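Local coordinates for pesticidal crystal protein Cry2Aa (Bacillus thuringiensis serovar kurstaki, PDB 1I5P), which is an insecticidal crystal toxin that promotes colloid-osmotic lysis by binding to midgut epithelial cells of mosquito and moth larvae, at residues S337-V340 / V346-G349; W293-S298 / Q446-E451; I80-G85 / A181-S186; R72-L77 / A122-F127; L261-S266 / A585-I590. All coordinates share one frame; numbering follows the deposited sequence.

Interaction 1. Residues S337-V340 / V346-G349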
# COMPACT_ATOMS: atom_id res chain seq x y z
N SER A 337 16.83 6.81 -22.20
CA SER A 337 15.55 7.51 -22.18
C SER A 337 14.41 6.51 -22.03
O SER A 337 14.51 5.37 -22.50
CB SER A 337 15.38 8.29 -23.49
OG SER A 337 14.15 9.01 -23.50
N ALA A 338 13.33 6.94 -21.40
CA ALA A 338 12.20 6.06 -21.20
C ALA A 338 10.90 6.81 -21.00
O ALA A 338 10.89 7.97 -20.59
CB ALA A 338 12.46 5.15 -20.01
N ARG A 339 9.80 6.14 -21.30
CA ARG A 339 8.48 6.71 -21.13
C ARG A 339 7.54 5.53 -20.93
O ARG A 339 7.61 4.53 -21.64
CB ARG A 339 8.07 7.53 -22.35
CG ARG A 339 6.69 8.19 -22.24
CD ARG A 339 6.56 9.36 -23.20
NE ARG A 339 6.91 8.98 -24.57
CZ ARG A 339 7.19 9.85 -25.55
NH1 ARG A 339 7.17 11.15 -25.31
NH2 ARG A 339 7.50 9.41 -26.76
N VAL A 340 6.68 5.66 -19.93
CA VAL A 340 5.71 4.62 -19.59
C VAL A 340 4.43 4.83 -20.39
O VAL A 340 3.99 5.96 -20.59
CB VAL A 340 5.39 4.66 -18.08
CG1 VAL A 340 4.40 3.57 -17.72
CG2 VAL A 340 6.69 4.48 -17.28
N VAL A 346 -2.46 6.99 -23.41
CA VAL A 346 -1.80 7.89 -22.48
C VAL A 346 -0.35 7.47 -22.16
O VAL A 346 -0.02 6.29 -22.20
CB VAL A 346 -2.62 7.98 -21.16
CG1 VAL A 346 -1.84 8.73 -20.10
CG2 VAL A 346 -3.95 8.69 -21.44
N SER A 347 0.50 8.45 -21.88
CA SER A 347 1.89 8.19 -21.54
C SER A 347 2.32 9.11 -20.40
O SER A 347 1.70 10.13 -20.14
CB SER A 347 2.82 8.44 -22.73
OG SER A 347 2.74 7.39 -23.68
N SER A 348 3.39 8.71 -19.71
CA SER A 348 3.94 9.51 -18.63
C SER A 348 4.85 10.53 -19.29
O SER A 348 4.85 10.68 -20.51
CB SER A 348 4.78 8.64 -17.71
OG SER A 348 5.97 8.23 -18.37
N GLY A 349 5.64 11.22 -18.48
CA GLY A 349 6.56 12.17 -19.05
C GLY A 349 7.79 11.37 -19.43
O GLY A 349 7.91 10.20 -19.07

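Interaction 2. Residues W293-S298 / Q446-E451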
# COMPACT_ATOMS: atom_id res chain seq x y z
N TRP A 293 11.13 13.86 -0.93
CA TRP A 293 10.14 12.80 -1.04
C TRP A 293 8.84 13.20 -1.73
O TRP A 293 8.38 12.49 -2.62
CB TRP A 293 9.84 12.20 0.35
CG TRP A 293 8.92 11.02 0.31
CD1 TRP A 293 7.80 10.83 1.08
CD2 TRP A 293 8.99 9.89 -0.57
NE1 TRP A 293 7.17 9.65 0.72
CE2 TRP A 293 7.88 9.06 -0.28
CE3 TRP A 293 9.89 9.50 -1.57
CZ2 TRP A 293 7.64 7.86 -0.97
CZ3 TRP A 293 9.65 8.30 -2.26
CH2 TRP A 293 8.53 7.50 -1.95
N PRO A 294 8.24 14.34 -1.34
CA PRO A 294 6.99 14.77 -1.98
C PRO A 294 7.09 14.76 -3.49
O PRO A 294 6.19 14.28 -4.17
CB PRO A 294 6.78 16.16 -1.40
CG PRO A 294 7.31 15.99 0.00
CD PRO A 294 8.62 15.28 -0.28
N PHE A 295 8.20 15.28 -4.01
CA PHE A 295 8.38 15.30 -5.46
C PHE A 295 8.43 13.88 -6.01
O PHE A 295 7.75 13.57 -6.99
CB PHE A 295 9.68 16.00 -5.86
CG PHE A 295 10.11 15.68 -7.27
CD1 PHE A 295 9.53 16.33 -8.36
CD2 PHE A 295 11.02 14.66 -7.52
CE1 PHE A 295 9.85 15.97 -9.66
CE2 PHE A 295 11.35 14.28 -8.83
CZ PHE A 295 10.76 14.95 -9.90
N LEU A 296 9.24 13.04 -5.38
CA LEU A 296 9.41 11.66 -5.84
C LEU A 296 8.12 10.85 -5.92
O LEU A 296 7.82 10.25 -6.94
CB LEU A 296 10.43 10.94 -4.96
CG LEU A 296 11.86 11.47 -5.09
CD1 LEU A 296 12.79 10.83 -4.05
CD2 LEU A 296 12.36 11.20 -6.51
N TYR A 297 7.33 10.84 -4.85
CA TYR A 297 6.10 10.07 -4.91
C TYR A 297 5.03 10.73 -5.78
O TYR A 297 4.11 10.05 -6.26
CB TYR A 297 5.58 9.75 -3.50
CG TYR A 297 4.93 10.89 -2.73
CD1 TYR A 297 3.71 11.42 -3.14
CD2 TYR A 297 5.50 11.36 -1.55
CE1 TYR A 297 3.06 12.40 -2.38
CE2 TYR A 297 4.86 12.34 -0.79
CZ TYR A 297 3.64 12.85 -1.21
OH TYR A 297 2.98 13.78 -0.44
N SER A 298 5.14 12.03 -6.02
CA SER A 298 4.16 12.71 -6.87
C SER A 298 4.46 12.29 -8.31
O SER A 298 3.57 12.25 -9.16
CB SER A 298 4.25 14.24 -6.73
OG SER A 298 5.38 14.77 -7.39
N GLN A 446 0.30 15.10 -13.79
CA GLN A 446 1.04 16.12 -14.51
C GLN A 446 2.07 15.45 -15.40
O GLN A 446 2.78 14.55 -14.96
CB GLN A 446 1.75 17.08 -13.56
CG GLN A 446 2.80 17.94 -14.24
CD GLN A 446 3.20 19.15 -13.42
OE1 GLN A 446 3.23 19.09 -12.19
NE2 GLN A 446 3.52 20.24 -14.10
N ILE A 447 2.13 15.89 -16.65
CA ILE A 447 3.10 15.34 -17.58
C ILE A 447 4.25 16.33 -17.68
O ILE A 447 4.13 17.37 -18.33
CB ILE A 447 2.47 15.12 -18.97
CG1 ILE A 447 1.29 14.15 -18.86
CG2 ILE A 447 3.52 14.58 -19.93
CD1 ILE A 447 1.66 12.77 -18.32
N ARG A 448 5.36 16.00 -17.03
CA ARG A 448 6.54 16.86 -17.05
C ARG A 448 7.75 15.99 -17.35
O ARG A 448 7.87 14.88 -16.82
CB ARG A 448 6.72 17.56 -15.70
CG ARG A 448 7.59 18.81 -15.76
CD ARG A 448 8.28 19.11 -14.42
NE ARG A 448 7.35 19.45 -13.34
CZ ARG A 448 7.70 19.53 -12.06
NH1 ARG A 448 8.96 19.30 -11.70
NH2 ARG A 448 6.81 19.85 -11.13
N ASN A 449 8.66 16.49 -18.19
CA ASN A 449 9.86 15.73 -18.51
C ASN A 449 10.92 15.91 -17.43
O ASN A 449 11.34 17.03 -17.14
CB ASN A 449 10.42 16.17 -19.86
CG ASN A 449 9.46 15.93 -21.00
OD1 ASN A 449 8.68 14.97 -20.98
ND2 ASN A 449 9.52 16.78 -22.02
N ILE A 450 11.34 14.80 -16.82
CA ILE A 450 12.34 14.84 -15.77
C ILE A 450 13.68 14.40 -16.34
O ILE A 450 13.97 13.21 -16.45
CB ILE A 450 11.96 13.92 -14.59
CG1 ILE A 450 10.53 14.23 -14.13
CG2 ILE A 450 12.93 14.11 -13.43
CD1 ILE A 450 10.30 15.69 -13.75
N GLU A 451 14.51 15.37 -16.72
CA GLU A 451 15.81 15.09 -17.33
C GLU A 451 16.96 15.64 -16.49
O GLU A 451 16.77 16.51 -15.64
CB GLU A 451 15.83 15.69 -18.74
CG GLU A 451 17.14 15.57 -19.52
CD GLU A 451 17.00 16.05 -20.96
OE1 GLU A 451 16.36 17.10 -21.18
OE2 GLU A 451 17.54 15.38 -21.87

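Interaction 3. Residues I80-G85 / A181-S186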
# COMPACT_ATOMS: atom_id res chain seq x y z
N ILE A 80 -1.36 -17.28 14.45
CA ILE A 80 -0.49 -16.92 13.33
C ILE A 80 0.80 -16.26 13.82
O ILE A 80 1.91 -16.66 13.43
CB ILE A 80 -1.19 -15.94 12.38
CG1 ILE A 80 -2.37 -16.63 11.69
CG2 ILE A 80 -0.19 -15.40 11.35
CD1 ILE A 80 -3.25 -15.69 10.87
N ILE A 81 0.65 -15.24 14.67
CA ILE A 81 1.79 -14.49 15.18
C ILE A 81 2.54 -15.23 16.30
O ILE A 81 3.71 -14.96 16.54
CB ILE A 81 1.33 -13.09 15.67
CG1 ILE A 81 2.55 -12.17 15.83
CG2 ILE A 81 0.57 -13.21 16.98
CD1 ILE A 81 3.36 -12.01 14.55
N PHE A 82 1.86 -16.16 16.96
CA PHE A 82 2.47 -16.98 18.01
C PHE A 82 2.14 -18.44 17.68
O PHE A 82 1.37 -19.09 18.39
CB PHE A 82 1.88 -16.64 19.39
CG PHE A 82 2.30 -15.31 19.93
CD1 PHE A 82 1.35 -14.33 20.21
CD2 PHE A 82 3.64 -15.03 20.20
CE1 PHE A 82 1.73 -13.09 20.74
CE2 PHE A 82 4.03 -13.80 20.73
CZ PHE A 82 3.07 -12.83 21.01
N PRO A 83 2.71 -18.96 16.59
CA PRO A 83 2.45 -20.35 16.19
C PRO A 83 2.70 -21.37 17.29
O PRO A 83 3.84 -21.62 17.70
CB PRO A 83 3.38 -20.53 14.99
CG PRO A 83 4.48 -19.54 15.26
CD PRO A 83 3.70 -18.34 15.69
N SER A 84 1.60 -21.96 17.76
CA SER A 84 1.60 -22.95 18.83
C SER A 84 2.19 -22.39 20.11
O SER A 84 2.77 -23.13 20.91
CB SER A 84 2.36 -24.20 18.40
OG SER A 84 1.62 -24.90 17.41
N GLY A 85 2.04 -21.09 20.30
CA GLY A 85 2.55 -20.46 21.50
C GLY A 85 4.00 -20.02 21.43
O GLY A 85 4.53 -19.48 22.40
N ALA A 181 -0.11 -3.92 18.98
CA ALA A 181 -1.26 -3.04 18.84
C ALA A 181 -2.34 -3.82 18.10
O ALA A 181 -3.53 -3.68 18.38
CB ALA A 181 -0.88 -1.78 18.07
N ASN A 182 -1.92 -4.66 17.15
CA ASN A 182 -2.86 -5.49 16.39
C ASN A 182 -3.65 -6.36 17.35
O ASN A 182 -4.86 -6.50 17.24
CB ASN A 182 -2.12 -6.41 15.41
CG ASN A 182 -1.81 -5.74 14.09
OD1 ASN A 182 -2.38 -4.71 13.75
ND2 ASN A 182 -0.92 -6.35 13.32
N MET A 183 -2.93 -6.96 18.30
CA MET A 183 -3.55 -7.84 19.27
C MET A 183 -4.55 -7.13 20.18
O MET A 183 -5.65 -7.62 20.40
CB MET A 183 -2.47 -8.53 20.11
CG MET A 183 -1.55 -9.43 19.29
SD MET A 183 -0.10 -9.97 20.21
CE MET A 183 1.20 -9.80 18.99
N HIS A 184 -4.16 -5.97 20.70
CA HIS A 184 -5.05 -5.22 21.59
C HIS A 184 -6.30 -4.70 20.87
O HIS A 184 -7.42 -4.85 21.38
CB HIS A 184 -4.30 -4.03 22.21
CG HIS A 184 -5.04 -3.36 23.32
ND1 HIS A 184 -4.71 -2.11 23.79
CD2 HIS A 184 -6.10 -3.78 24.06
CE1 HIS A 184 -5.54 -1.78 24.77
NE2 HIS A 184 -6.39 -2.77 24.96
N LEU A 185 -6.12 -4.10 19.70
CA LEU A 185 -7.25 -3.56 18.95
C LEU A 185 -8.17 -4.66 18.46
O LEU A 185 -9.39 -4.48 18.41
CB LEU A 185 -6.75 -2.71 17.77
CG LEU A 185 -6.10 -1.38 18.17
CD1 LEU A 185 -5.59 -0.65 16.93
CD2 LEU A 185 -7.11 -0.52 18.91
N SER A 186 -7.59 -5.81 18.10
CA SER A 186 -8.37 -6.95 17.63
C SER A 186 -9.21 -7.45 18.79
O SER A 186 -10.37 -7.84 18.62
CB SER A 186 -7.44 -8.07 17.15
OG SER A 186 -6.73 -7.68 15.98

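Interaction 4. Residues R72-L77 / A122-F127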
# COMPACT_ATOMS: atom_id res chain seq x y z
N ARG A 72 -14.65 -12.70 15.10
CA ARG A 72 -13.62 -12.91 16.11
C ARG A 72 -12.24 -13.02 15.47
O ARG A 72 -11.99 -13.90 14.64
CB ARG A 72 -13.94 -14.17 16.91
CG ARG A 72 -13.12 -14.33 18.18
CD ARG A 72 -13.46 -15.63 18.89
NE ARG A 72 -12.62 -15.84 20.07
CZ ARG A 72 -12.64 -16.94 20.81
NH1 ARG A 72 -13.45 -17.94 20.51
NH2 ARG A 72 -11.84 -17.04 21.86
N ILE A 73 -11.35 -12.13 15.88
CA ILE A 73 -10.01 -12.08 15.33
C ILE A 73 -8.91 -12.64 16.23
O ILE A 73 -8.08 -13.43 15.79
CB ILE A 73 -9.61 -10.62 14.98
CG1 ILE A 73 -10.53 -10.06 13.90
CG2 ILE A 73 -8.16 -10.57 14.51
CD1 ILE A 73 -10.33 -8.56 13.65
N LEU A 74 -8.91 -12.21 17.49
CA LEU A 74 -7.86 -12.59 18.44
C LEU A 74 -7.40 -14.04 18.51
O LEU A 74 -6.20 -14.30 18.56
CB LEU A 74 -8.22 -12.10 19.85
CG LEU A 74 -6.99 -11.99 20.77
CD1 LEU A 74 -6.06 -10.90 20.22
CD2 LEU A 74 -7.41 -11.66 22.19
N SER A 75 -8.33 -14.99 18.52
CA SER A 75 -7.94 -16.39 18.61
C SER A 75 -7.10 -16.86 17.42
O SER A 75 -6.06 -17.48 17.60
CB SER A 75 -9.16 -17.29 18.76
OG SER A 75 -8.75 -18.63 18.95
N GLU A 76 -7.56 -16.58 16.21
CA GLU A 76 -6.81 -17.00 15.03
C GLU A 76 -5.55 -16.16 14.87
O GLU A 76 -4.52 -16.66 14.44
CB GLU A 76 -7.70 -16.92 13.78
CG GLU A 76 -8.78 -18.00 13.77
CD GLU A 76 -9.82 -17.80 12.68
OE1 GLU A 76 -10.81 -18.57 12.66
OE2 GLU A 76 -9.66 -16.88 11.86
N LEU A 77 -5.64 -14.88 15.21
CA LEU A 77 -4.47 -14.01 15.10
C LEU A 77 -3.33 -14.58 15.93
O LEU A 77 -2.19 -14.68 15.47
CB LEU A 77 -4.80 -12.60 15.59
CG LEU A 77 -3.57 -11.68 15.71
CD1 LEU A 77 -2.87 -11.56 14.37
CD2 LEU A 77 -4.02 -10.32 16.22
N ALA A 122 1.14 -15.65 26.46
CA ALA A 122 0.45 -16.38 27.51
C ALA A 122 -0.90 -15.78 27.89
O ALA A 122 -1.92 -16.46 27.91
CB ALA A 122 1.33 -16.47 28.75
N ASN A 123 -0.89 -14.49 28.21
CA ASN A 123 -2.09 -13.78 28.60
C ASN A 123 -3.19 -13.89 27.55
O ASN A 123 -4.36 -14.11 27.88
CB ASN A 123 -1.76 -12.31 28.86
CG ASN A 123 -0.83 -12.13 30.05
OD1 ASN A 123 -0.30 -11.04 30.26
ND2 ASN A 123 -0.64 -13.19 30.83
N ILE A 124 -2.82 -13.72 26.29
CA ILE A 124 -3.79 -13.80 25.20
C ILE A 124 -4.35 -15.21 25.05
O ILE A 124 -5.55 -15.37 24.79
CB ILE A 124 -3.16 -13.38 23.85
CG1 ILE A 124 -2.81 -11.89 23.90
CG2 ILE A 124 -4.12 -13.68 22.72
CD1 ILE A 124 -2.07 -11.39 22.66
N ARG A 125 -3.50 -16.22 25.19
CA ARG A 125 -3.96 -17.59 25.08
C ARG A 125 -4.93 -17.88 26.22
O ARG A 125 -5.96 -18.52 26.03
CB ARG A 125 -2.78 -18.57 25.15
CG ARG A 125 -3.21 -20.05 25.16
CD ARG A 125 -2.03 -20.95 25.48
NE ARG A 125 -1.25 -20.40 26.58
CZ ARG A 125 -1.66 -20.34 27.85
NH1 ARG A 125 -2.85 -20.81 28.21
NH2 ARG A 125 -0.88 -19.77 28.75
N GLU A 126 -4.58 -17.38 27.41
CA GLU A 126 -5.41 -17.57 28.60
C GLU A 126 -6.80 -16.97 28.39
O GLU A 126 -7.81 -17.59 28.73
CB GLU A 126 -4.74 -16.93 29.82
CG GLU A 126 -3.53 -17.72 30.32
CD GLU A 126 -2.60 -16.90 31.21
OE1 GLU A 126 -2.82 -15.68 31.35
OE2 GLU A 126 -1.65 -17.48 31.77
N PHE A 127 -6.84 -15.76 27.83
CA PHE A 127 -8.11 -15.09 27.57
C PHE A 127 -8.98 -15.89 26.61
O PHE A 127 -10.14 -16.17 26.91
CB PHE A 127 -7.89 -13.69 26.99
CG PHE A 127 -9.17 -13.05 26.50
CD1 PHE A 127 -10.09 -12.55 27.41
CD2 PHE A 127 -9.48 -13.02 25.14
CE1 PHE A 127 -11.31 -12.02 26.98
CE2 PHE A 127 -10.69 -12.50 24.70
CZ PHE A 127 -11.61 -12.00 25.62

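Interaction 5. Residues L261-S266 / A585-I590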
# COMPACT_ATOMS: atom_id res chain seq x y z
N LEU A 261 -10.27 0.88 10.19
CA LEU A 261 -11.33 0.24 9.41
C LEU A 261 -11.95 -0.90 10.21
O LEU A 261 -12.91 -1.52 9.78
CB LEU A 261 -10.79 -0.29 8.07
CG LEU A 261 -10.37 0.80 7.06
CD1 LEU A 261 -9.84 0.15 5.80
CD2 LEU A 261 -11.56 1.71 6.75
N PHE A 262 -11.39 -1.17 11.39
CA PHE A 262 -11.93 -2.23 12.25
C PHE A 262 -13.38 -1.89 12.61
O PHE A 262 -14.18 -2.77 12.92
CB PHE A 262 -11.11 -2.35 13.55
CG PHE A 262 -9.94 -3.29 13.46
CD1 PHE A 262 -9.20 -3.59 14.61
CD2 PHE A 262 -9.58 -3.90 12.27
CE1 PHE A 262 -8.13 -4.48 14.57
CE2 PHE A 262 -8.51 -4.80 12.22
CZ PHE A 262 -7.79 -5.09 13.37
N LYS A 263 -13.70 -0.60 12.57
CA LYS A 263 -15.04 -0.12 12.89
C LYS A 263 -16.05 -0.59 11.84
O LYS A 263 -17.26 -0.43 12.02
CB LYS A 263 -15.05 1.41 12.96
CG LYS A 263 -14.97 2.07 11.58
CD LYS A 263 -14.34 3.47 11.57
CE LYS A 263 -15.29 4.58 11.96
NZ LYS A 263 -14.75 5.90 11.50
N TYR A 264 -15.56 -1.15 10.74
CA TYR A 264 -16.44 -1.65 9.68
C TYR A 264 -16.44 -3.17 9.57
O TYR A 264 -15.49 -3.84 9.98
CB TYR A 264 -16.02 -1.06 8.32
CG TYR A 264 -16.24 0.43 8.18
CD1 TYR A 264 -15.16 1.31 8.19
CD2 TYR A 264 -17.53 0.96 8.09
CE1 TYR A 264 -15.36 2.69 8.10
CE2 TYR A 264 -17.74 2.34 8.01
CZ TYR A 264 -16.65 3.19 8.02
OH TYR A 264 -16.86 4.55 7.99
N GLN A 265 -17.52 -3.71 9.02
CA GLN A 265 -17.65 -5.14 8.80
C GLN A 265 -18.05 -5.36 7.36
O GLN A 265 -18.79 -4.56 6.79
CB GLN A 265 -18.72 -5.75 9.70
CG GLN A 265 -18.37 -5.79 11.18
CD GLN A 265 -19.50 -6.38 12.00
OE1 GLN A 265 -19.54 -7.59 12.24
NE2 GLN A 265 -20.42 -5.53 12.43
N SER A 266 -17.56 -6.44 6.77
CA SER A 266 -17.88 -6.78 5.40
C SER A 266 -17.47 -5.64 4.48
O SER A 266 -18.26 -5.15 3.66
CB SER A 266 -19.38 -7.05 5.28
OG SER A 266 -19.69 -7.78 4.11
N ALA A 585 -3.55 15.43 7.87
CA ALA A 585 -4.98 15.21 7.67
C ALA A 585 -5.63 14.59 8.90
O ALA A 585 -5.02 13.77 9.59
CB ALA A 585 -5.21 14.31 6.45
N ARG A 586 -6.85 15.00 9.20
CA ARG A 586 -7.60 14.47 10.33
C ARG A 586 -8.91 13.97 9.75
O ARG A 586 -9.90 14.70 9.66
CB ARG A 586 -7.87 15.56 11.37
CG ARG A 586 -6.63 15.99 12.12
CD ARG A 586 -6.92 17.21 12.96
NE ARG A 586 -5.86 18.19 12.83
CZ ARG A 586 -6.00 19.48 13.11
NH1 ARG A 586 -7.16 19.95 13.53
NH2 ARG A 586 -4.97 20.30 12.94
N PHE A 587 -8.91 12.70 9.36
CA PHE A 587 -10.07 12.11 8.72
C PHE A 587 -11.32 11.97 9.57
O PHE A 587 -11.28 11.94 10.80
CB PHE A 587 -9.69 10.75 8.10
CG PHE A 587 -9.94 9.56 9.00
CD1 PHE A 587 -11.23 9.04 9.15
CD2 PHE A 587 -8.89 8.95 9.66
CE1 PHE A 587 -11.45 7.92 9.96
CE2 PHE A 587 -9.10 7.83 10.47
CZ PHE A 587 -10.39 7.32 10.61
N SER A 588 -12.43 11.89 8.86
CA SER A 588 -13.74 11.69 9.45
C SER A 588 -14.51 10.98 8.35
O SER A 588 -14.33 11.30 7.17
CB SER A 588 -14.41 13.01 9.79
OG SER A 588 -15.66 12.77 10.41
N ASP A 589 -15.35 10.03 8.71
CA ASP A 589 -16.14 9.31 7.72
C ASP A 589 -17.50 9.98 7.59
O ASP A 589 -18.29 10.00 8.53
CB ASP A 589 -16.30 7.84 8.13
CG ASP A 589 -14.98 7.10 8.12
OD1 ASP A 589 -14.06 7.56 7.42
OD2 ASP A 589 -14.87 6.05 8.79
N ILE A 590 -17.76 10.53 6.41
CA ILE A 590 -19.02 11.21 6.16
C ILE A 590 -20.03 10.27 5.51
O ILE A 590 -19.77 9.72 4.44
CB ILE A 590 -18.84 12.41 5.21
CG1 ILE A 590 -17.59 13.22 5.58
CG2 ILE A 590 -20.09 13.27 5.24
CD1 ILE A 590 -17.63 13.83 6.98
O HOH W 1 -16.00 8.84 11.52

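Interaction 1. Residues S337-V340 / V346-G349
Ser348 faces the edge of strand 329-342 and exchanges two hydrogen bonds with the backbone of Val340. The backbone N of Val340 donates to Ser348 OG at 3.1 Å, a fairly straight bond of 159° at the hydrogen, and in return Ser348 N gives its hydrogen to Val340 O at 2.9 Å. With chi1 at 69°, OG lies between its own backbone N and carbonyl carbon, from where it can accept from the strand and still donate to Gly349 O, 2.9 Å away. A small hydroxyl residue suits the place because one atom serves as acceptor and donor at once. The chain is here doubling back in the beta prism of the middle domain: strand 329-342 runs out, and a few residues later strand 351-352 pairs antiparallel with it. Arg339 sets the carbons of its stem, before the bend at chi3, against the returning chain, CD 3.5 Å from Ser348 O. Ser347 brings CA to 3.2 Å from Val340 O, a CH...O contact, while its hydroxyl bonds with Asn341 OD1. The branched chain of Val340 sets CB 3.6 Å from Ser348 OG, and the same residue packs on Leu308 and Ile311 of the neighbouring strand 308-321.

Interaction 2. Residues W293-S298 / Q446-E451
Within the beta-prism middle domain, Phe295 of the short helix 293-300 reaches Arg448 and Ile450 in the long loop that precedes strand 462-469. The contact is carried by the outer end of the aromatic ring, with no hydrogen bond across it. Ile450 approaches from the opposite direction and lays its CD1 at the ring edge, near the ring plane, 3.9 Å from Phe295 CZ. Isoleucine fits here because its longer branch ends in a methyl: CG1 lies beside the backbone N (chi1 -52°), and the methyl beyond it makes the touch, while the Ile450 backbone bonds with Leu350. Arg448 slants past the same ring, the guanidinium and ring planes 36° apart. Its charge is dealt with by other groups, NH1 in a salt bridge with Asp437 and NH2 bonded to Arg440 O, and these fix the flat group beside the phenyl. Phenylalanine suits the buried site, for Ile433, Leu438 and Leu442 also pack on it. At the base of Phe295, its carbonyl is held within the helix: Ser298 OG donates to Phe295 O at 2.7 Å, and that hydroxyl also takes part in a bond with Leu442 N. On the loop side, Arg448 NH1 comes within 4.0 Å of Phe295 CE1.

Interaction 3. Residues I80-G85 / A181-S186
A thioether beside an aromatic ring is the distinctive feature here: Met183 SD lies 3.7 Å from Phe82 CE1, a Met-aromatic contact. The sulfur is 5.0 Å from the ring centroid and 73° off the ring normal, so it approaches obliquely, and the two side chains cross at about a right angle. Met183 leaves its helix with CG beside the backbone N, then bends at chi3, whose value of -137° is away from a staggered one. That bend swings the terminal methyl toward the other segment, with Met183 CE 3.8 Å from Phe82 CE1 and 4.0 Å from Ile81 CG2. Ile81 presents its beta branch to this methyl. A long, unbranched and polarisable chain suits the place, since it can touch a ring and an aliphatic group at once. Phe82 is the first residue to depart from helical angles at the end of helix 74-81, and its ring also meets Trp78. Met90 of helix 88-101 packs on Ile81, Phe82 and Met183 alike, so the contact is covered from a third helix. The contact belongs to the helical bundle of delta-endotoxins, in which outer helices surround a central one; helix 170-193 is consistent with that central role.

Interaction 4. Residues R72-L77 / A122-F127
Leu74, which packs against Ile124 and Phe127, stands at the start of helix 74-81, whose first turn is closed by the bond from Leu77 N to Ile73 O at 2.9 Å. The amides of Ile73 and Leu74 both donate to the carboxylate of Asp190, on helix 170-193, one to each oxygen; an acid suits this spot, since its negative charge would probably be favoured by the dipole of a helix start. This is helix packing in the N-terminal helical bundle of the toxin, where helix 74-81 meets the long helix 107-135. Across the interface the contact is wholly apolar. Leu74 swings its CG away from the backbone N (chi1 -159°), which carries the fork of the side chain toward the other helix. Its CG lies 3.9 Å from Ile124 CG2, the short branch of the isoleucine, and the two chains pass at a slant. The CD2 methyl takes up a place between two neighbours, touching Ile124 CG2 as well as the phenyl of Phe127. CD2 meets the ring obliquely, and the Leu74 and Phe127 side chains cross at about a right angle. One turn apart on the same face of their helix, Ile124 and Phe127 form a pair of surfaces for a single leucine. Branched and aromatic groups suit a buried position, having no polar group that needs a partner. Beyond them, Phe127 meets Phe187 edge-to-face, and Arg72 makes a salt bridge with Asp132. The leucine methyl CD2 approaches the ring at Phe127 CD2, 3.9 Å away.

Interaction 5. Residues L261-S266 / A585-I590
Lys263 and Tyr264 both seize one oxygen of Asp589, joining the loop after helix 238-259 to the jelly-roll beta-sandwich at the C-terminal end of the chain. This is the tight half of the contact. Lys263 NZ makes a salt bridge to Asp589 OD2 at 2.7 Å, and Tyr264 OH donates to the same atom at 2.6 Å. The two come from opposite faces of the carboxylate, each about 50° out of its plane, so OD2 is held from both sides. Both donors sit in a type I turn from Leu261 to Tyr264, with Lys263 CG lying over one face of the tyrosine ring, near its rim. The charges are further shared: Asp578 is a second salt-bridge partner of Lys263, and Arg548 binds Asp589 OD1, which would probably keep the acid ionised. Lysine and tyrosine suit this place because each puts a donor at the tip of an apolar stem. The other side is looser. Phe587 turns a ring edge to the ammonium, CE1 being 4.2 Å from Lys263 NZ, and makes a cation-pi contact with Arg548. A water bridges the two segments, accepting from Lys263 NZ at 3.2 Å and from Asp589 N at 3.1 Å.

The five contacts sample all three parts of the toxin. Interactions 3 and 4 belong to the helical bundle, with centres only about 7 Å apart; they share helix 74-81 and join directly where Met183 SD lies 3.4 Å from Ile124 CD1. Interactions 1 and 2 lie together in the middle domain, centres about 12 Å apart, and touch through Ile447, whose CD1 is 3.2 Å from Ser347 O; along the chain interaction 1 is nested inside the loop closed by interaction 2. Interaction 5 ties the bundle to the C-terminal sandwich and touches interaction 3, Phe262 CE1 being 3.8 Å from Ser186 OG. The bundle and middle-domain contacts are far apart, about 44 Å between the centres of interactions 1 and 3.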